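Local coordinates for protein putative isocitrate dehydrogenase, NAD-dependent (Methylococcus capsulatus, PDB 6LKY) that probably catalyses the NAD-dependent oxidative decarboxylation of isocitrate, most likely with the help of a magnesium ion, at residues A[96-104]-A[303-311]; A[105-113]-A[212-220]. The protein carries 1 engineered substitution. All blocks are in the same frame, centred on the assembly; numbering follows the deposited sequence. Where two conformers were deposited one is given.

Interaction 1 (A[96-104]-A[303-311]); sequences PAISFEGTD and AVREVIEDG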
# COMPACT_ATOMS: atom_id res chain seq x y z
N PRO A 96 12.49 -10.54 3.81
CA PRO A 96 11.93 -11.77 3.22
C PRO A 96 10.55 -12.09 3.76
O PRO A 96 10.27 -11.92 4.94
CB PRO A 96 12.94 -12.86 3.62
CG PRO A 96 14.17 -12.12 4.15
CD PRO A 96 13.65 -10.82 4.68
N ALA A 97 9.67 -12.54 2.86
CA ALA A 97 8.35 -13.06 3.21
C ALA A 97 8.21 -14.42 2.52
O ALA A 97 8.03 -14.48 1.29
CB ALA A 97 7.23 -12.10 2.80
N ILE A 98 8.38 -15.49 3.29
CA ILE A 98 8.33 -16.87 2.81
C ILE A 98 7.33 -17.63 3.68
O ILE A 98 7.45 -17.62 4.91
CB ILE A 98 9.72 -17.53 2.84
CG1 ILE A 98 10.73 -16.61 2.14
CG2 ILE A 98 9.69 -18.89 2.14
CD1 ILE A 98 12.15 -17.07 2.22
N SER A 99 6.34 -18.25 3.05
CA SER A 99 5.25 -18.90 3.78
C SER A 99 5.78 -19.88 4.83
O SER A 99 6.83 -20.51 4.66
CB SER A 99 4.33 -19.64 2.81
OG SER A 99 3.64 -18.75 1.93
N PHE A 100 5.06 -19.97 5.95
CA PHE A 100 5.30 -20.95 7.01
C PHE A 100 4.22 -22.01 6.92
O PHE A 100 3.03 -21.69 7.02
CB PHE A 100 5.28 -20.31 8.40
CG PHE A 100 6.42 -19.40 8.68
CD1 PHE A 100 6.38 -18.07 8.29
CD2 PHE A 100 7.54 -19.86 9.36
CE1 PHE A 100 7.44 -17.22 8.55
CE2 PHE A 100 8.60 -19.01 9.63
CZ PHE A 100 8.55 -17.69 9.23
N GLU A 101 4.63 -23.26 6.72
CA GLU A 101 3.67 -24.36 6.73
C GLU A 101 2.87 -24.38 8.03
O GLU A 101 3.43 -24.27 9.12
CB GLU A 101 4.41 -25.69 6.53
CG GLU A 101 3.48 -26.88 6.33
CD GLU A 101 4.23 -28.19 6.20
OE1 GLU A 101 5.48 -28.17 6.22
OE2 GLU A 101 3.57 -29.24 6.08
N GLY A 102 1.55 -24.48 7.91
CA GLY A 102 0.67 -24.57 9.05
C GLY A 102 -0.12 -23.32 9.36
O GLY A 102 -1.01 -23.37 10.22
N THR A 103 0.17 -22.19 8.72
CA THR A 103 -0.55 -20.96 9.01
C THR A 103 -1.94 -21.00 8.38
O THR A 103 -2.16 -21.63 7.34
CB THR A 103 0.21 -19.73 8.49
OG1 THR A 103 0.46 -19.87 7.08
CG2 THR A 103 1.53 -19.56 9.22
N ASP A 104 -2.88 -20.30 9.02
CA ASP A 104 -4.23 -20.14 8.46
C ASP A 104 -4.22 -18.97 7.48
O ASP A 104 -4.61 -17.84 7.80
CB ASP A 104 -5.26 -19.95 9.57
CG ASP A 104 -6.67 -19.84 9.02
OD1 ASP A 104 -6.90 -20.26 7.87
OD2 ASP A 104 -7.55 -19.33 9.74
N ALA A 303 13.73 -24.68 13.59
CA ALA A 303 13.02 -24.82 14.86
C ALA A 303 11.72 -24.00 14.86
O ALA A 303 10.67 -24.48 15.32
CB ALA A 303 13.93 -24.41 16.02
N VAL A 304 11.79 -22.75 14.38
CA VAL A 304 10.59 -21.93 14.30
C VAL A 304 9.54 -22.60 13.41
O VAL A 304 8.35 -22.67 13.76
CB VAL A 304 10.93 -20.52 13.77
CG1 VAL A 304 9.64 -19.77 13.42
CG2 VAL A 304 11.77 -19.76 14.77
N ARG A 305 9.96 -23.06 12.24
CA ARG A 305 9.01 -23.68 11.33
C ARG A 305 8.38 -24.93 11.94
O ARG A 305 7.17 -25.15 11.82
CB ARG A 305 9.70 -23.99 10.00
CG ARG A 305 9.99 -22.72 9.23
CD ARG A 305 10.79 -22.96 7.97
NE ARG A 305 10.95 -21.71 7.22
CZ ARG A 305 10.01 -21.17 6.45
NH1 ARG A 305 8.84 -21.78 6.27
NH2 ARG A 305 10.25 -20.02 5.83
N GLU A 306 9.18 -25.75 12.63
CA GLU A 306 8.64 -26.95 13.27
C GLU A 306 7.60 -26.57 14.33
O GLU A 306 6.53 -27.19 14.41
CB GLU A 306 9.76 -27.78 13.89
CG GLU A 306 10.56 -28.60 12.86
CD GLU A 306 11.93 -29.02 13.38
OE1 GLU A 306 12.25 -28.72 14.55
OE2 GLU A 306 12.70 -29.64 12.60
N VAL A 307 7.89 -25.55 15.14
CA VAL A 307 6.95 -25.18 16.19
C VAL A 307 5.65 -24.64 15.60
O VAL A 307 4.56 -24.93 16.09
CB VAL A 307 7.60 -24.18 17.17
CG1 VAL A 307 6.54 -23.61 18.11
CG2 VAL A 307 8.72 -24.86 17.94
N ILE A 308 5.75 -23.85 14.53
CA ILE A 308 4.53 -23.27 13.95
C ILE A 308 3.72 -24.35 13.24
O ILE A 308 2.48 -24.38 13.33
CB ILE A 308 4.88 -22.11 13.01
CG1 ILE A 308 5.40 -20.90 13.81
CG2 ILE A 308 3.66 -21.74 12.15
CD1 ILE A 308 6.03 -19.82 12.95
N GLU A 309 4.39 -25.25 12.52
CA GLU A 309 3.71 -26.36 11.86
C GLU A 309 3.01 -27.25 12.87
O GLU A 309 1.87 -27.67 12.66
CB GLU A 309 4.72 -27.15 11.03
CG GLU A 309 4.14 -27.97 9.87
CD GLU A 309 3.54 -29.30 10.29
OE1 GLU A 309 4.18 -30.01 11.11
OE2 GLU A 309 2.44 -29.65 9.80
N ASP A 310 3.67 -27.55 14.00
CA ASP A 310 3.03 -28.35 15.04
C ASP A 310 1.76 -27.68 15.55
O ASP A 310 0.70 -28.32 15.64
CB ASP A 310 4.01 -28.58 16.20
CG ASP A 310 3.40 -29.41 17.32
OD1 ASP A 310 2.68 -28.84 18.17
OD2 ASP A 310 3.63 -30.63 17.35
N GLY A 311 1.84 -26.39 15.89
CA GLY A 311 0.66 -25.61 16.22
C GLY A 311 0.15 -25.72 17.64
O GLY A 311 -0.91 -25.18 17.94
O HOH W 1 7.32 -23.95 7.51
O HOH W 2 5.90 -23.63 9.73

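Interaction 2 (A[105-113]-A[212-220]); sequences TAFSDVNLV and QMVMQPQRF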
# COMPACT_ATOMS: atom_id res chain seq x y z
N THR A 105 -3.73 -19.24 6.28
CA THR A 105 -3.55 -18.24 5.25
C THR A 105 -4.12 -18.75 3.94
O THR A 105 -4.18 -19.96 3.70
CB THR A 105 -2.06 -17.88 5.06
OG1 THR A 105 -1.28 -19.08 5.04
CG2 THR A 105 -1.57 -16.96 6.19
N ALA A 106 -4.57 -17.82 3.09
CA ALA A 106 -5.04 -18.19 1.76
C ALA A 106 -3.93 -18.84 0.93
O ALA A 106 -4.18 -19.78 0.17
CB ALA A 106 -5.58 -16.96 1.03
N PHE A 107 -2.70 -18.36 1.07
CA PHE A 107 -1.59 -18.85 0.27
C PHE A 107 -0.62 -19.62 1.15
O PHE A 107 -0.49 -19.35 2.35
CB PHE A 107 -0.87 -17.71 -0.46
CG PHE A 107 -1.77 -16.93 -1.39
CD1 PHE A 107 -2.22 -17.49 -2.57
CD2 PHE A 107 -2.19 -15.64 -1.07
CE1 PHE A 107 -3.06 -16.78 -3.43
CE2 PHE A 107 -3.03 -14.94 -1.92
CZ PHE A 107 -3.46 -15.50 -3.10
N SER A 108 0.06 -20.60 0.54
CA SER A 108 1.06 -21.41 1.22
C SER A 108 2.39 -21.41 0.50
O SER A 108 3.34 -22.05 0.97
CB SER A 108 0.57 -22.86 1.38
OG SER A 108 0.29 -23.45 0.12
N ASP A 109 2.50 -20.68 -0.61
CA ASP A 109 3.70 -20.71 -1.42
C ASP A 109 4.19 -19.30 -1.74
O ASP A 109 4.68 -19.03 -2.85
CB ASP A 109 3.44 -21.49 -2.70
CG ASP A 109 2.30 -20.89 -3.51
OD1 ASP A 109 1.52 -20.09 -2.95
OD2 ASP A 109 2.20 -21.23 -4.71
N VAL A 110 4.09 -18.37 -0.79
CA VAL A 110 4.69 -17.05 -0.98
C VAL A 110 6.19 -17.16 -0.75
O VAL A 110 6.63 -17.79 0.22
CB VAL A 110 4.07 -16.01 -0.03
CG1 VAL A 110 4.61 -14.63 -0.35
CG2 VAL A 110 2.54 -16.02 -0.14
N ASN A 111 6.99 -16.54 -1.63
CA ASN A 111 8.44 -16.60 -1.50
C ASN A 111 9.03 -15.37 -2.18
O ASN A 111 9.47 -15.39 -3.32
CB ASN A 111 9.02 -17.89 -2.08
CG ASN A 111 10.53 -18.04 -1.81
OD1 ASN A 111 11.19 -17.12 -1.34
ND2 ASN A 111 11.05 -19.23 -2.07
N LEU A 112 9.03 -14.25 -1.45
CA LEU A 112 9.48 -12.99 -2.05
C LEU A 112 10.39 -12.27 -1.07
O LEU A 112 10.40 -12.55 0.13
CB LEU A 112 8.29 -12.12 -2.47
CG LEU A 112 7.34 -11.59 -1.38
CD1 LEU A 112 7.89 -10.28 -0.79
CD2 LEU A 112 5.92 -11.41 -1.92
N VAL A 113 11.18 -11.33 -1.59
CA VAL A 113 12.04 -10.50 -0.76
C VAL A 113 11.87 -9.05 -1.21
O VAL A 113 12.08 -8.73 -2.39
CB VAL A 113 13.51 -10.93 -0.84
CG1 VAL A 113 14.37 -10.02 0.06
CG2 VAL A 113 13.68 -12.40 -0.44
N GLN A 212 -1.87 -7.04 -7.32
CA GLN A 212 -1.25 -8.28 -7.77
C GLN A 212 -0.69 -9.07 -6.60
O GLN A 212 -0.78 -10.31 -6.57
CB GLN A 212 -0.14 -7.97 -8.79
CG GLN A 212 -0.69 -7.66 -10.20
CD GLN A 212 0.28 -6.87 -11.10
OE1 GLN A 212 1.49 -6.85 -10.87
NE2 GLN A 212 -0.26 -6.20 -12.13
N MET A 213 -0.16 -8.38 -5.59
CA MET A 213 0.35 -9.08 -4.41
C MET A 213 -0.76 -9.77 -3.65
O MET A 213 -0.58 -10.89 -3.15
CB MET A 213 1.10 -8.12 -3.50
CG MET A 213 2.44 -7.70 -4.06
SD MET A 213 3.39 -6.69 -2.90
CE MET A 213 3.72 -7.95 -1.65
N VAL A 214 -1.94 -9.15 -3.53
CA VAL A 214 -2.98 -9.87 -2.79
C VAL A 214 -3.59 -11.00 -3.62
O VAL A 214 -4.09 -11.99 -3.05
CB VAL A 214 -4.09 -8.95 -2.25
CG1 VAL A 214 -3.53 -7.96 -1.24
CG2 VAL A 214 -4.84 -8.25 -3.37
N MET A 215 -3.58 -10.90 -4.96
CA MET A 215 -4.25 -11.93 -5.76
C MET A 215 -3.37 -13.11 -6.16
O MET A 215 -3.86 -14.23 -6.30
CB MET A 215 -4.82 -11.31 -7.02
CG MET A 215 -5.90 -10.31 -6.72
SD MET A 215 -6.72 -9.72 -8.19
CE MET A 215 -7.81 -11.11 -8.52
N GLN A 216 -2.09 -12.88 -6.35
CA GLN A 216 -0.99 -13.67 -6.89
C GLN A 216 0.41 -13.31 -6.47
O GLN A 216 1.27 -13.01 -7.31
CB GLN A 216 -1.15 -13.69 -8.38
CG GLN A 216 -0.55 -14.85 -9.09
CD GLN A 216 -1.02 -14.90 -10.47
OE1 GLN A 216 -0.50 -14.23 -11.30
NE2 GLN A 216 -1.58 -16.16 -10.78
N PRO A 217 0.70 -13.49 -5.18
CA PRO A 217 2.04 -13.17 -4.67
C PRO A 217 3.13 -14.07 -5.25
O PRO A 217 4.31 -13.69 -5.21
CB PRO A 217 1.91 -13.35 -3.15
CG PRO A 217 0.67 -14.21 -2.98
CD PRO A 217 -0.22 -13.93 -4.12
N GLN A 218 2.76 -15.23 -5.81
CA GLN A 218 3.75 -16.13 -6.39
C GLN A 218 4.47 -15.52 -7.58
O GLN A 218 5.60 -15.93 -7.87
CB GLN A 218 3.11 -17.45 -6.83
CG GLN A 218 2.40 -18.19 -5.73
CD GLN A 218 0.95 -17.75 -5.60
OE1 GLN A 218 0.53 -16.76 -6.20
NE2 GLN A 218 0.17 -18.50 -4.81
N ARG A 219 3.87 -14.54 -8.26
CA ARG A 219 4.55 -13.90 -9.38
C ARG A 219 5.78 -13.11 -8.93
O ARG A 219 6.56 -12.69 -9.79
CB ARG A 219 3.61 -12.96 -10.14
CG ARG A 219 2.59 -13.62 -11.08
CD ARG A 219 2.29 -12.70 -12.25
NE ARG A 219 1.26 -13.20 -13.18
CZ ARG A 219 -0.01 -12.78 -13.21
NH1 ARG A 219 -0.42 -11.83 -12.36
NH2 ARG A 219 -0.88 -13.34 -14.02
N PHE A 220 5.93 -12.84 -7.64
CA PHE A 220 6.96 -11.92 -7.17
C PHE A 220 8.16 -12.68 -6.65
O PHE A 220 8.04 -13.73 -6.01
CB PHE A 220 6.41 -11.00 -6.08
CG PHE A 220 5.44 -9.99 -6.60
CD1 PHE A 220 5.88 -8.83 -7.21
CD2 PHE A 220 4.09 -10.23 -6.53
CE1 PHE A 220 4.98 -7.91 -7.70
CE2 PHE A 220 3.18 -9.32 -7.02
CZ PHE A 220 3.62 -8.16 -7.61
O HOH W 3 6.44 -15.05 -4.19

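Interaction 1 (A[96-104]-A[303-311])
A cation-pi stack between Arg305 and Phe100 joins the last turns of helix 294-310 to the loop that follows strand 92-98, an inner strand of the large mixed sheet. The guanidinium lies almost flat over one face of the Phe100 ring, planes 15° apart and displaced toward the rim, with CZ 4.4 Å from the ring centroid. Fully extended from CG to NE, the arginine side chain reaches across the ring at about a right angle. Its NH1 then gives a nearly straight hydrogen bond, 2.9 Å long, to Ser99 O, which sits in the guanidinium plane. Water 1, accepting from both NH1 and Glu101 N, holds a second edge position, while a salt bridge from NE to Glu301 probably helps to hold the group's rotation. Water 2 links the two backbones, donating to Glu101 O and Arg305 O. Ile308 CD1 approaches the same ring obliquely, 3.9 Å from Phe100 CD2. Toward solvent, the exposed Glu101 and Glu309 run side by side, their OE2 atoms 3.9 Å apart, a pairing likely to be mildly unfavourable. In the type II turn from Phe100 to Thr103, a side chain at Gly102 would press against Glu309 CA. Val304 also packs on helices 278-290 and 326-337, and Phe100 on Ile241.

Interaction 2 (A[105-113]-A[212-220])
Phe107 and Pro217 meet where the loop entering strand 111-117 crosses the link between helix 206-215 and strand 222-225, a helix-to-strand connection in the alpha/beta core of the isocitrate dehydrogenase fold. The second segment starts on the helix with Met213, whose chain bends at chi3 (68°) and brings CE to 4.1 Å from Leu112 CD2. At the end of this helix the backbone carbonyls turn to Phe107: Val214 O lies at the ring edge, near its plane, 3.3 Å from CE2, and Met215 O approaches CZ obliquely. The side chains of Val214 and Met215 themselves lead off to Gly239 and Gly242 of the second subunit.

Pro217 opens a short 3-10 turn and carries much of the apolar contact. Its CD sits over one face of the Phe107 ring, 3.8 Å from the centroid, in a CH-pi contact, and Ala106 CB lies over the opposite face. The proline's CG also packs against Val110 CG2. With Phe107 cut back to an alanine, a gap would probably open beside the pyrrolidine ring and the helix-end carbonyls would lose their aromatic neighbour.

Gln218 comes next, its chain folded at chi2 (88°) so that the amide swings back to Asp109. NE2 donates to Asp109 OD1 at 2.8 Å, on the syn side and somewhat out of the carboxylate plane, with only a weak second bond to OD2. The same amide stands almost perpendicular to the Phe107 ring. Phe220 closes the segment with its CB against Leu112 CD2. Its carbonyl is bridged by water 3, which donates to Phe220 O and to Pro217 O and accepts from Asn111 N at 3.0 Å.

From the N terminus, the chain runs along strand 92-98, through the loop of 96-104 and directly on into 105-113, then returns to the sheet as strand 111-117, antiparallel to its predecessor. Interaction 2 closes first, when 212-220 comes back to 105-113 across 98 intervening residues. Interaction 1 closes much later, as helix 294-310 reaches 96-104, and its loop encloses the whole of interaction 2. The contacts therefore nest rather than cross. They meet directly through Ser99 OG and Val110 N, 2.8 Å apart and probably hydrogen-bonded. Together they tie one excursion between neighbouring strands to helix 294-310 and to the end of helix 206-215.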